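Local coordinates for protein germination-specific N-acetylmuramoyl-L-alanine amidase, Autolysin (Clostridioides difficile, PDB 7RAG) that probably cleaves the N-acetylmuramoyl-L-alanine amide bond of peptidoglycan as a zinc-dependent amidase, and is bound here to the GerS lipoprotein, at residues A47-L52 with V63-E68; R53-S58 with K196-I201; N103-I108 with Y162-N167. All blocks are in the same frame, centred on the assembly; numbering follows the deposited sequence.

Contact 1 (A47-L52 with V63-E68); sequences AITLKL and VILTRE
Leu-65, near the end of strand 62-65, reaches toward helix 41-58 and splits its two methyls between Thr-49 and Leu-50. From CB the chain turns to CG, which lies anti to the carbonyl carbon (chi1 -65°), and there it forks. CD2 takes one branch to Thr-49 CG2 at 3.9 Å, the two side chains sliding past each other in opposite directions. CD1 takes the other to Leu-50 CD2 at 4.1 Å, where the leucines cross at about a right angle; Leu-65 CD1 also packs on Arg-53 of the same helix. In Thr-49, CG2 stands anti to the backbone N and meets the leucine, while OG1, beside that N, bonds Asn-45 O. The second methyl of Leu-50, CD1, rests 4.0 Å from Glu-68 O, while the carboxylate of Glu-68 is held by Ser-38 N of a lipoprotein chain. Strand 18-23, helix 41-58 and strand 62-65 form a beta-alpha-beta unit, and this contact seats the helix on the second strand. Since all touching side-chain atoms are methyls, the join rests on dispersion and burial, while Thr-49 OG1 and the Glu-68 carboxylate have their partners outside the contact.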
ATOM      1  N   ALA B  47       5.308  29.009  17.379  1.00 53.08           N
ATOM      2  CA  ALA B  47       4.477  28.741  16.208  1.00 54.30           C
ATOM      3  C   ALA B  47       4.644  27.297  15.736  1.00 55.45           C
ATOM      4  O   ALA B  47       3.649  26.585  15.524  1.00 53.86           O
ATOM      5  CB  ALA B  47       4.812  29.727  15.085  1.00 57.01           C
ATOM      6  N   ILE B  48       5.899  26.850  15.564  1.00 50.71           N
ATOM      7  CA  ILE B  48       6.144  25.481  15.117  1.00 53.13           C
ATOM      8  C   ILE B  48       5.603  24.487  16.134  1.00 46.79           C
ATOM      9  O   ILE B  48       4.942  23.507  15.775  1.00 48.32           O
ATOM     10  CB  ILE B  48       7.644  25.244  14.847  1.00 54.19           C
ATOM     11  CG1 ILE B  48       8.131  26.141  13.715  1.00 53.36           C
ATOM     12  CG2 ILE B  48       7.887  23.794  14.484  1.00 46.81           C
ATOM     13  CD1 ILE B  48       9.597  26.380  13.746  1.00 54.81           C
ATOM     14  N   THR B  49       5.857  24.734  17.416  1.00 48.55           N
ATOM     15  CA  THR B  49       5.363  23.849  18.463  1.00 47.36           C
ATOM     16  C   THR B  49       3.839  23.723  18.445  1.00 50.43           C
ATOM     17  O   THR B  49       3.307  22.624  18.662  1.00 47.15           O
ATOM     18  CB  THR B  49       5.836  24.362  19.820  1.00 46.96           C
ATOM     19  OG1 THR B  49       7.272  24.399  19.847  1.00 43.73           O
ATOM     20  CG2 THR B  49       5.311  23.482  20.923  1.00 45.12           C
ATOM     21  N   LEU B  50       3.110  24.827  18.202  1.00 46.85           N
ATOM     22  CA  LEU B  50       1.658  24.725  18.173  1.00 47.91           C
ATOM     23  C   LEU B  50       1.157  24.038  16.905  1.00 49.67           C
ATOM     24  O   LEU B  50       0.152  23.304  16.954  1.00 50.25           O
ATOM     25  CB  LEU B  50       1.018  26.100  18.348  1.00 50.43           C
ATOM     26  CG  LEU B  50       1.241  26.658  19.762  1.00 55.64           C
ATOM     27  CD1 LEU B  50       0.717  28.056  19.866  1.00 52.49           C
ATOM     28  CD2 LEU B  50       0.637  25.769  20.876  1.00 47.91           C
ATOM     29  N   LYS B  51       1.852  24.217  15.777  1.00 49.35           N
ATOM     30  CA  LYS B  51       1.518  23.415  14.594  1.00 51.21           C
ATOM     31  C   LYS B  51       1.696  21.929  14.879  1.00 47.14           C
ATOM     32  O   LYS B  51       0.831  21.106  14.530  1.00 47.21           O
ATOM     33  CB  LYS B  51       2.380  23.818  13.392  1.00 51.33           C
ATOM     34  CG  LYS B  51       2.311  25.289  12.999  1.00 53.55           C
ATOM     35  CD  LYS B  51       0.937  25.700  12.567  1.00 55.86           C
ATOM     36  CE  LYS B  51       0.930  27.144  12.010  1.00 63.21           C
ATOM     37  NZ  LYS B  51      -0.398  27.514  11.412  1.00 61.32           N
ATOM     38  N   LEU B  52       2.816  21.577  15.531  1.00 46.62           N
ATOM     39  CA  LEU B  52       3.144  20.181  15.835  1.00 45.02           C
ATOM     40  C   LEU B  52       2.166  19.592  16.849  1.00 46.50           C
ATOM     41  O   LEU B  52       1.755  18.435  16.731  1.00 47.85           O
ATOM     42  CB  LEU B  52       4.587  20.098  16.351  1.00 43.17           C
ATOM     43  CG  LEU B  52       5.223  18.752  16.738  1.00 45.50           C
ATOM     44  CD1 LEU B  52       4.988  17.699  15.639  1.00 43.14           C
ATOM     45  CD2 LEU B  52       6.726  18.917  17.016  1.00 41.00           C
ATOM     46  N   VAL B  63      -0.712  15.862  24.043  1.00 46.10           N
ATOM     47  CA  VAL B  63       0.446  16.750  24.111  1.00 44.14           C
ATOM     48  C   VAL B  63       0.460  17.461  25.459  1.00 46.38           C
ATOM     49  O   VAL B  63      -0.571  17.967  25.919  1.00 48.18           O
ATOM     50  CB  VAL B  63       0.473  17.759  22.953  1.00 46.45           C
ATOM     51  CG1 VAL B  63       1.588  18.782  23.165  1.00 44.74           C
ATOM     52  CG2 VAL B  63       0.664  17.045  21.630  1.00 43.16           C
ATOM     53  N   ILE B  64       1.628  17.439  26.106  1.00 48.34           N
ATOM     54  CA  ILE B  64       1.971  18.267  27.256  1.00 48.30           C
ATOM     55  C   ILE B  64       2.850  19.397  26.739  1.00 49.49           C
ATOM     56  O   ILE B  64       3.922  19.145  26.171  1.00 48.53           O
ATOM     57  CB  ILE B  64       2.727  17.472  28.339  1.00 47.89           C
ATOM     58  CG1 ILE B  64       1.930  16.266  28.855  1.00 47.81           C
ATOM     59  CG2 ILE B  64       3.136  18.397  29.482  1.00 47.09           C
ATOM     60  CD1 ILE B  64       0.662  16.604  29.585  1.00 49.05           C
ATOM     61  N   LEU B  65       2.429  20.636  26.959  1.00 48.53           N
ATOM     62  CA  LEU B  65       3.212  21.790  26.550  1.00 50.31           C
ATOM     63  C   LEU B  65       3.941  22.362  27.757  1.00 48.72           C
ATOM     64  O   LEU B  65       3.398  22.381  28.862  1.00 53.02           O
ATOM     65  CB  LEU B  65       2.302  22.853  25.929  1.00 49.91           C
ATOM     66  CG  LEU B  65       1.605  22.486  24.615  1.00 52.43           C
ATOM     67  CD1 LEU B  65       0.491  23.503  24.276  1.00 51.48           C
ATOM     68  CD2 LEU B  65       2.637  22.370  23.484  1.00 45.20           C
ATOM     69  N   THR B  66       5.178  22.812  27.560  1.00 47.30           N
ATOM     70  CA  THR B  66       5.759  23.655  28.604  1.00 54.49           C
ATOM     71  C   THR B  66       5.186  25.065  28.537  1.00 53.56           C
ATOM     72  O   THR B  66       4.984  25.707  29.571  1.00 52.86           O
ATOM     73  CB  THR B  66       7.285  23.706  28.514  1.00 51.81           C
ATOM     74  OG1 THR B  66       7.671  24.136  27.203  1.00 52.39           O
ATOM     75  CG2 THR B  66       7.885  22.358  28.821  1.00 51.03           C
ATOM     76  N   ARG B  67       4.926  25.567  27.336  1.00 52.02           N
ATOM     77  CA  ARG B  67       4.313  26.872  27.195  1.00 56.87           C
ATOM     78  C   ARG B  67       3.363  26.854  26.013  1.00 57.00           C
ATOM     79  O   ARG B  67       3.625  26.233  24.983  1.00 53.73           O
ATOM     80  CB  ARG B  67       5.348  27.993  27.030  1.00 54.15           C
ATOM     81  CG  ARG B  67       6.284  27.783  25.871  1.00 57.23           C
ATOM     82  CD  ARG B  67       7.306  28.888  25.789  1.00 51.80           C
ATOM     83  NE  ARG B  67       6.858  29.909  24.865  1.00 61.33           N
ATOM     84  CZ  ARG B  67       7.474  30.274  23.747  1.00 56.85           C
ATOM     85  NH1 ARG B  67       8.626  29.730  23.380  1.00 53.72           N
ATOM     86  NH2 ARG B  67       6.919  31.225  23.012  1.00 64.64           N
ATOM     87  N   GLU B  68       2.252  27.534  26.191  1.00 57.41           N
ATOM     88  CA  GLU B  68       1.192  27.621  25.220  1.00 58.48           C
ATOM     89  C   GLU B  68       1.104  29.012  24.624  1.00 62.70           C
ATOM     90  O   GLU B  68       0.391  29.218  23.638  1.00 64.99           O
ATOM     91  CB  GLU B  68      -0.125  27.242  25.919  1.00 63.77           C
ATOM     92  CG  GLU B  68      -1.364  27.297  25.112  1.00 63.27           C
ATOM     93  CD  GLU B  68      -2.568  26.963  25.954  1.00 67.29           C
ATOM     94  OE1 GLU B  68      -2.959  27.788  26.838  1.00 67.70           O
ATOM     95  OE2 GLU B  68      -3.113  25.863  25.725  1.00 65.93           O
TER

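Contact 2 (R53-S58 with K196-I201)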
ATOM      1  N   ARG B  53       1.786  20.380  17.853  1.00 46.18           N
ATOM      2  CA  ARG B  53       0.728  20.002  18.776  1.00 43.69           C
ATOM      3  C   ARG B  53      -0.548  19.622  18.028  1.00 45.45           C
ATOM      4  O   ARG B  53      -1.196  18.618  18.347  1.00 42.32           O
ATOM      5  CB  ARG B  53       0.474  21.173  19.744  1.00 43.96           C
ATOM      6  CG  ARG B  53      -0.539  20.899  20.832  1.00 43.12           C
ATOM      7  CD  ARG B  53      -1.952  21.282  20.387  1.00 44.43           C
ATOM      8  NE  ARG B  53      -2.870  21.436  21.509  1.00 48.71           N
ATOM      9  CZ  ARG B  53      -3.019  22.559  22.199  1.00 49.50           C
ATOM     10  NH1 ARG B  53      -2.304  23.629  21.859  1.00 50.95           N
ATOM     11  NH2 ARG B  53      -3.889  22.614  23.206  1.00 47.89           N
ATOM     12  N   GLU B  54      -0.956  20.449  17.058  1.00 45.52           N
ATOM     13  CA  GLU B  54      -2.166  20.109  16.309  1.00 47.14           C
ATOM     14  C   GLU B  54      -2.006  18.798  15.536  1.00 46.22           C
ATOM     15  O   GLU B  54      -2.907  17.943  15.550  1.00 46.26           O
ATOM     16  CB  GLU B  54      -2.549  21.259  15.380  1.00 49.95           C
ATOM     17  CG  GLU B  54      -3.137  22.398  16.136  1.00 51.29           C
ATOM     18  CD  GLU B  54      -3.478  23.591  15.269  1.00 57.78           C
ATOM     19  OE1 GLU B  54      -3.166  23.564  14.048  1.00 55.13           O
ATOM     20  OE2 GLU B  54      -4.056  24.560  15.833  1.00 59.07           O
ATOM     21  N   LEU B  55      -0.854  18.606  14.883  1.00 45.67           N
ATOM     22  CA  LEU B  55      -0.618  17.346  14.169  1.00 46.02           C
ATOM     23  C   LEU B  55      -0.746  16.149  15.103  1.00 43.70           C
ATOM     24  O   LEU B  55      -1.427  15.167  14.789  1.00 48.37           O
ATOM     25  CB  LEU B  55       0.761  17.347  13.501  1.00 43.87           C
ATOM     26  CG  LEU B  55       0.839  18.260  12.272  1.00 46.18           C
ATOM     27  CD1 LEU B  55       2.288  18.461  11.839  1.00 45.51           C
ATOM     28  CD2 LEU B  55      -0.005  17.716  11.136  1.00 47.72           C
ATOM     29  N   ILE B  56      -0.105  16.215  16.262  1.00 41.75           N
ATOM     30  CA  ILE B  56      -0.057  15.051  17.137  1.00 41.06           C
ATOM     31  C   ILE B  56      -1.422  14.784  17.759  1.00 42.65           C
ATOM     32  O   ILE B  56      -1.876  13.637  17.821  1.00 41.36           O
ATOM     33  CB  ILE B  56       1.031  15.248  18.207  1.00 40.95           C
ATOM     34  CG1 ILE B  56       2.429  15.153  17.580  1.00 37.12           C
ATOM     35  CG2 ILE B  56       0.831  14.264  19.391  1.00 36.29           C
ATOM     36  CD1 ILE B  56       3.552  15.760  18.472  1.00 39.14           C
ATOM     37  N   GLU B  57      -2.087  15.831  18.259  1.00 42.40           N
ATOM     38  CA  GLU B  57      -3.367  15.625  18.915  1.00 41.07           C
ATOM     39  C   GLU B  57      -4.419  15.138  17.930  1.00 44.93           C
ATOM     40  O   GLU B  57      -5.254  14.297  18.286  1.00 46.79           O
ATOM     41  CB  GLU B  57      -3.825  16.906  19.604  1.00 42.69           C
ATOM     42  CG  GLU B  57      -2.892  17.358  20.715  1.00 46.72           C
ATOM     43  CD  GLU B  57      -3.526  18.332  21.700  1.00 49.99           C
ATOM     44  OE1 GLU B  57      -4.449  19.098  21.305  1.00 46.18           O
ATOM     45  OE2 GLU B  57      -3.093  18.330  22.898  1.00 56.74           O
ATOM     46  N   SER B  58      -4.408  15.649  16.691  1.00 44.54           N
ATOM     47  CA  SER B  58      -5.414  15.188  15.736  1.00 47.91           C
ATOM     48  C   SER B  58      -5.188  13.742  15.327  1.00 46.39           C
ATOM     49  O   SER B  58      -6.098  13.133  14.760  1.00 46.61           O
ATOM     50  CB  SER B  58      -5.467  16.091  14.492  1.00 48.62           C
ATOM     51  OG  SER B  58      -4.231  16.125  13.806  1.00 47.85           O
ATOM     52  N   LYS B 196       5.404  23.093   7.308  1.00 59.91           N
ATOM     53  CA  LYS B 196       6.220  22.047   6.693  1.00 54.59           C
ATOM     54  C   LYS B 196       7.160  21.405   7.717  1.00 58.71           C
ATOM     55  O   LYS B 196       7.289  20.173   7.783  1.00 55.72           O
ATOM     56  CB  LYS B 196       7.003  22.658   5.535  1.00 62.02           C
ATOM     57  CG  LYS B 196       7.453  21.706   4.449  1.00 71.58           C
ATOM     58  CD  LYS B 196       7.567  22.459   3.106  1.00 76.42           C
ATOM     59  CE  LYS B 196       7.948  21.522   1.947  1.00 82.55           C
ATOM     60  NZ  LYS B 196       7.915  22.210   0.619  1.00 87.33           N
ATOM     61  N   ILE B 197       7.819  22.234   8.531  1.00 57.69           N
ATOM     62  CA  ILE B 197       8.727  21.719   9.557  1.00 55.12           C
ATOM     63  C   ILE B 197       7.967  20.872  10.569  1.00 54.72           C
ATOM     64  O   ILE B 197       8.415  19.790  10.974  1.00 52.41           O
ATOM     65  CB  ILE B 197       9.456  22.879  10.255  1.00 61.87           C
ATOM     66  CG1 ILE B 197      10.494  23.484   9.320  1.00 58.65           C
ATOM     67  CG2 ILE B 197      10.059  22.402  11.600  1.00 52.38           C
ATOM     68  CD1 ILE B 197      11.055  24.761   9.824  1.00 62.35           C
ATOM     69  N   ALA B 198       6.812  21.370  11.017  1.00 56.46           N
ATOM     70  CA  ALA B 198       6.021  20.585  11.951  1.00 53.20           C
ATOM     71  C   ALA B 198       5.659  19.239  11.339  1.00 50.06           C
ATOM     72  O   ALA B 198       5.758  18.206  12.000  1.00 43.83           O
ATOM     73  CB  ALA B 198       4.771  21.357  12.367  1.00 49.27           C
ATOM     74  N   TRP B 199       5.267  19.239  10.065  1.00 50.32           N
ATOM     75  CA  TRP B 199       4.975  17.998   9.362  1.00 49.71           C
ATOM     76  C   TRP B 199       6.177  17.057   9.360  1.00 53.18           C
ATOM     77  O   TRP B 199       6.038  15.854   9.634  1.00 49.25           O
ATOM     78  CB  TRP B 199       4.545  18.306   7.934  1.00 50.90           C
ATOM     79  CG  TRP B 199       4.257  17.085   7.194  1.00 54.62           C
ATOM     80  CD1 TRP B 199       5.051  16.480   6.265  1.00 53.54           C
ATOM     81  CD2 TRP B 199       3.110  16.248   7.354  1.00 53.05           C
ATOM     82  NE1 TRP B 199       4.457  15.330   5.826  1.00 57.85           N
ATOM     83  CE2 TRP B 199       3.262  15.165   6.479  1.00 53.08           C
ATOM     84  CE3 TRP B 199       1.960  16.321   8.147  1.00 51.38           C
ATOM     85  CZ2 TRP B 199       2.313  14.159   6.373  1.00 53.24           C
ATOM     86  CZ3 TRP B 199       1.018  15.328   8.040  1.00 49.38           C
ATOM     87  CH2 TRP B 199       1.198  14.259   7.161  1.00 55.44           C
ATOM     88  N   ALA B 200       7.369  17.580   9.067  1.00 50.12           N
ATOM     89  CA  ALA B 200       8.551  16.720   9.067  1.00 54.05           C
ATOM     90  C   ALA B 200       8.785  16.105  10.450  1.00 53.98           C
ATOM     91  O   ALA B 200       9.038  14.899  10.575  1.00 49.23           O
ATOM     92  CB  ALA B 200       9.775  17.504   8.602  1.00 50.98           C
ATOM     93  N   ILE B 201       8.677  16.918  11.508  1.00 51.26           N
ATOM     94  CA  ILE B 201       8.917  16.397  12.853  1.00 49.55           C
ATOM     95  C   ILE B 201       7.869  15.352  13.213  1.00 51.78           C
ATOM     96  O   ILE B 201       8.180  14.304  13.809  1.00 53.03           O
ATOM     97  CB  ILE B 201       8.944  17.529  13.894  1.00 44.39           C
ATOM     98  CG1 ILE B 201       9.900  18.645  13.454  1.00 48.68           C
ATOM     99  CG2 ILE B 201       9.345  16.936  15.254  1.00 44.68           C
ATOM    100  CD1 ILE B 201      10.024  19.801  14.443  1.00 46.95           C
TER
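Leu-55 projects from helix 41-58 toward helix 191-211 and touches both Ala-198 and Trp-199. Its CD1 lies against the backbone of the neighbouring helix, 3.5 Å from Ala-198 O and 3.6 Å from Trp-199 N, so this methyl packs against backbone as well as side chain. The same CD1 also meets the methyl of Ala-198, CB, at 3.9 Å. The other branch, CD2, comes to the rim of the indole near the ring plane, 3.8 Å from Trp-199 CE3 and almost as close to CZ3. The leucine and tryptophan side chains cross at about a right angle. Although the tryptophan CB starts out away from helix 41-58, CG stands anti to the backbone N (chi1 179°), and this brings the six-membered ring back beside Leu-55. The contact is helix-to-helix packing within the amidase domain, joining the helix that follows strand 18-23 to the long helix near the C-terminal end of the modelled chain; the CA atoms of Leu-55 and Trp-199 come within 7.4 Å, consistent with the small Ala-198 beside them. The same helix pairing continues where Ala-198 touches Lys-51 and Ile-201 packs on Leu-52. Farther out, Tyr-202 also packs on Leu-55 and meets the indole, the two ring planes inclined at about 50°, while Val-146 of helix 130-147 touches Trp-199. The indole NE1 is bonded to Asp-85 of a lipoprotein chain, whose Leu-64 also covers Leu-55, which places this helix pair at the interface with GerS.

Contact 3 (N103-I108 with Y162-N167); sequences NMFVSI and YLLKDN
Phe-105, on strand 104-111, lays one side of its ring, CD2, CE2 and CZ, against Leu-163 and Leu-164, with Asn-167 just beyond. It has the most surface buried here, with the two leucines next. The strand directs CB toward the loop, and CG anti to the backbone N (chi1 171°) carries the phenyl out to it. At its far end CZ meets Leu-163 CB at 4.0 Å, the two side chains crossing obliquely. The neighbouring CE2 lies 3.8 Å from Leu-163 O, an approach oblique to the ring. Leu-164 arrives from another direction: its CD2 sits at the ring edge, in plane, 4.0 Å from Phe-105 CE2, and the side chains are nearly perpendicular. Strand 104-111 lies inside the mixed sheet between strands 18-23 and 171-178, while 162-164 is a short 3-10 segment in the connection from strand 156-158 to strand 171-178; the phenyl thus fastens that connection over one side of the sheet. Leu-163 comes within about 6 Å, side chain to side chain, of the zinc ligand His-109, which stands farther along the same strand as Phe-105. The turn is braced from within by Asn-167, whose ND2 donates to Leu-163 O at 2.7 Å. That bond is nearly straight (173° at the hydrogen), with the acceptor in the amide plane and the donor tilted 19° from the carbonyl plane, which helps hold the carbonyl that CE2 approaches. The same ND2 bonds Ser-171 OG, whereas OD1 takes a bond from Lys-94 NZ, which also bonds the carbonyl oxygens of Tyr-162 and Lys-165. Around the phenyl, Ile-97 of helix 82-99 and Ile-20 of strand 18-23 add further apolar cover.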
ATOM      1  N   ASN B 103       5.707   9.820  27.321  1.00 52.41           N
ATOM      2  CA  ASN B 103       6.499   8.859  26.578  1.00 52.79           C
ATOM      3  C   ASN B 103       7.675   9.503  25.864  1.00 52.14           C
ATOM      4  O   ASN B 103       8.613   8.804  25.497  1.00 52.59           O
ATOM      5  CB  ASN B 103       5.611   8.123  25.567  1.00 52.98           C
ATOM      6  CG  ASN B 103       4.428   7.446  26.230  1.00 53.80           C
ATOM      7  OD1 ASN B 103       3.327   7.987  26.269  1.00 59.41           O
ATOM      8  ND2 ASN B 103       4.658   6.276  26.790  1.00 54.99           N
HETATM    9  N   MSE B 104       7.675  10.817  25.692  1.00 51.22           N
HETATM   10  CA  MSE B 104       8.662  11.447  24.821  1.00 50.67           C
HETATM   11  C   MSE B 104       8.714  12.949  25.047  1.00 49.96           C
HETATM   12  O   MSE B 104       7.722  13.555  25.422  1.00 49.66           O
HETATM   13  CB  MSE B 104       8.325  11.132  23.366  1.00 50.40           C
HETATM   14  CG  MSE B 104       9.193  11.814  22.350  1.00 49.90           C
HETATM   15 SE   MSE B 104       8.475  11.510  20.561  1.00 68.01          SE
HETATM   16  CE  MSE B 104       8.623   9.524  20.441  1.00 51.11           C
ATOM     17  N   PHE B 105       9.881  13.539  24.838  1.00 49.83           N
ATOM     18  CA  PHE B 105      10.093  14.962  25.032  1.00 49.38           C
ATOM     19  C   PHE B 105      10.757  15.546  23.796  1.00 50.17           C
ATOM     20  O   PHE B 105      11.828  15.075  23.390  1.00 51.00           O
ATOM     21  CB  PHE B 105      10.965  15.222  26.253  1.00 50.05           C
ATOM     22  CG  PHE B 105      11.405  16.650  26.379  1.00 50.66           C
ATOM     23  CD1 PHE B 105      10.521  17.620  26.817  1.00 49.63           C
ATOM     24  CD2 PHE B 105      12.701  17.026  26.062  1.00 50.19           C
ATOM     25  CE1 PHE B 105      10.920  18.945  26.934  1.00 49.64           C
ATOM     26  CE2 PHE B 105      13.110  18.346  26.173  1.00 50.08           C
ATOM     27  CZ  PHE B 105      12.223  19.304  26.607  1.00 52.30           C
ATOM     28  N   VAL B 106      10.141  16.577  23.216  1.00 48.24           N
ATOM     29  CA  VAL B 106      10.678  17.257  22.042  1.00 47.87           C
ATOM     30  C   VAL B 106      10.749  18.747  22.332  1.00 49.81           C
ATOM     31  O   VAL B 106       9.737  19.377  22.675  1.00 47.36           O
ATOM     32  CB  VAL B 106       9.843  17.007  20.765  1.00 47.44           C
ATOM     33  CG1 VAL B 106      10.424  17.785  19.610  1.00 47.21           C
ATOM     34  CG2 VAL B 106       9.797  15.527  20.433  1.00 47.90           C
ATOM     35  N   SER B 107      11.941  19.308  22.163  1.00 52.86           N
ATOM     36  CA  SER B 107      12.214  20.717  22.378  1.00 47.98           C
ATOM     37  C   SER B 107      12.479  21.371  21.027  1.00 51.78           C
ATOM     38  O   SER B 107      13.236  20.827  20.217  1.00 48.75           O
ATOM     39  CB  SER B 107      13.408  20.876  23.306  1.00 48.79           C
ATOM     40  OG  SER B 107      13.618  22.243  23.588  1.00 55.32           O
ATOM     41  N   ILE B 108      11.834  22.514  20.778  1.00 49.37           N
ATOM     42  CA  ILE B 108      11.937  23.244  19.514  1.00 50.66           C
ATOM     43  C   ILE B 108      12.660  24.572  19.763  1.00 54.80           C
ATOM     44  O   ILE B 108      12.136  25.452  20.466  1.00 52.08           O
ATOM     45  CB  ILE B 108      10.553  23.508  18.906  1.00 52.46           C
ATOM     46  CG1 ILE B 108       9.734  22.215  18.791  1.00 46.94           C
ATOM     47  CG2 ILE B 108      10.696  24.267  17.573  1.00 50.29           C
ATOM     48  CD1 ILE B 108      10.228  21.284  17.740  1.00 47.85           C
ATOM     49  N   TYR B 162      20.435  20.918  29.647  1.00 59.42           N
ATOM     50  CA  TYR B 162      19.818  20.429  30.876  1.00 56.51           C
ATOM     51  C   TYR B 162      18.540  19.650  30.602  1.00 56.41           C
ATOM     52  O   TYR B 162      18.349  18.545  31.117  1.00 60.71           O
ATOM     53  CB  TYR B 162      19.530  21.609  31.808  1.00 58.39           C
ATOM     54  CG  TYR B 162      18.856  21.220  33.097  1.00 57.05           C
ATOM     55  CD1 TYR B 162      19.386  20.235  33.904  1.00 58.20           C
ATOM     56  CD2 TYR B 162      17.690  21.836  33.501  1.00 57.28           C
ATOM     57  CE1 TYR B 162      18.777  19.875  35.086  1.00 58.20           C
ATOM     58  CE2 TYR B 162      17.065  21.476  34.685  1.00 63.09           C
ATOM     59  CZ  TYR B 162      17.616  20.497  35.479  1.00 61.57           C
ATOM     60  OH  TYR B 162      16.998  20.129  36.656  1.00 60.23           O
ATOM     61  N   LEU B 163      17.651  20.198  29.784  1.00 58.25           N
ATOM     62  CA  LEU B 163      16.367  19.536  29.605  1.00 55.32           C
ATOM     63  C   LEU B 163      16.472  18.182  28.918  1.00 55.86           C
ATOM     64  O   LEU B 163      15.502  17.427  28.959  1.00 56.58           O
ATOM     65  CB  LEU B 163      15.409  20.442  28.824  1.00 57.60           C
ATOM     66  CG  LEU B 163      15.069  21.776  29.512  1.00 55.01           C
ATOM     67  CD1 LEU B 163      14.085  22.548  28.679  1.00 50.23           C
ATOM     68  CD2 LEU B 163      14.509  21.550  30.899  1.00 54.10           C
ATOM     69  N   LEU B 164      17.599  17.835  28.299  1.00 56.73           N
ATOM     70  CA  LEU B 164      17.737  16.495  27.734  1.00 58.36           C
ATOM     71  C   LEU B 164      18.444  15.504  28.655  1.00 61.38           C
ATOM     72  O   LEU B 164      18.405  14.302  28.370  1.00 65.40           O
ATOM     73  CB  LEU B 164      18.491  16.536  26.405  1.00 54.14           C
ATOM     74  CG  LEU B 164      17.960  17.428  25.303  1.00 52.86           C
ATOM     75  CD1 LEU B 164      18.951  17.417  24.162  1.00 55.95           C
ATOM     76  CD2 LEU B 164      16.607  16.947  24.849  1.00 50.52           C
ATOM     77  N   LYS B 165      19.089  15.963  29.733  1.00 63.28           N
ATOM     78  CA  LYS B 165      19.812  15.061  30.620  1.00 62.14           C
ATOM     79  C   LYS B 165      18.844  14.226  31.453  1.00 65.92           C
ATOM     80  O   LYS B 165      17.889  14.759  32.023  1.00 64.00           O
ATOM     81  CB  LYS B 165      20.722  15.846  31.559  1.00 64.10           C
ATOM     82  CG  LYS B 165      21.693  16.795  30.910  1.00 65.41           C
ATOM     83  CD  LYS B 165      22.753  17.259  31.936  1.00 67.57           C
ATOM     84  CE  LYS B 165      23.504  18.510  31.445  1.00 73.54           C
ATOM     85  NZ  LYS B 165      24.359  19.200  32.477  1.00 75.42           N
ATOM     86  N   ASP B 166      19.082  12.909  31.489  1.00 69.95           N
ATOM     87  CA  ASP B 166      18.543  11.997  32.504  1.00 69.24           C
ATOM     88  C   ASP B 166      17.019  12.059  32.630  1.00 69.62           C
ATOM     89  O   ASP B 166      16.469  12.212  33.720  1.00 69.59           O
ATOM     90  CB  ASP B 166      19.200  12.282  33.846  1.00 72.05           C
ATOM     91  CG  ASP B 166      20.683  12.045  33.813  1.00 82.51           C
ATOM     92  OD1 ASP B 166      21.104  11.022  33.225  1.00 89.63           O
ATOM     93  OD2 ASP B 166      21.430  12.875  34.380  1.00 89.02           O
ATOM     94  N   ASN B 167      16.338  11.880  31.502  1.00 62.99           N
ATOM     95  CA  ASN B 167      14.892  12.032  31.488  1.00 62.28           C
ATOM     96  C   ASN B 167      14.115  10.731  31.602  1.00 70.96           C
ATOM     97  O   ASN B 167      12.916  10.787  31.915  1.00 73.77           O
ATOM     98  CB  ASN B 167      14.437  12.727  30.208  1.00 58.62           C
ATOM     99  CG  ASN B 167      14.699  14.187  30.237  1.00 58.29           C
ATOM    100  OD1 ASN B 167      14.790  14.804  31.308  1.00 57.27           O
ATOM    101  ND2 ASN B 167      14.825  14.772  29.057  1.00 56.08           N
TER

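Contacts 1 and 2 share helix 41-58: residues 47-52 pack on strand 62-65, and the next turns, 53-58, on helix 191-211. Their centres are 10 Å apart and their segments alternate along the chain. Contact 3 opens after contact 1 has closed and falls wholly between the two segments of contact 2; its centre is about 14 Å from that of contact 1 and 18 Å from that of contact 2. Contacts 1 and 3 use strands of the same mixed sheet. Ile-108, on the strand of contact 3, touches Ile-48, Thr-49 and Leu-52 as well as Ile-201. Next to it is the zinc ligand His-109, so contacts 1 and 3 lie near the metal site.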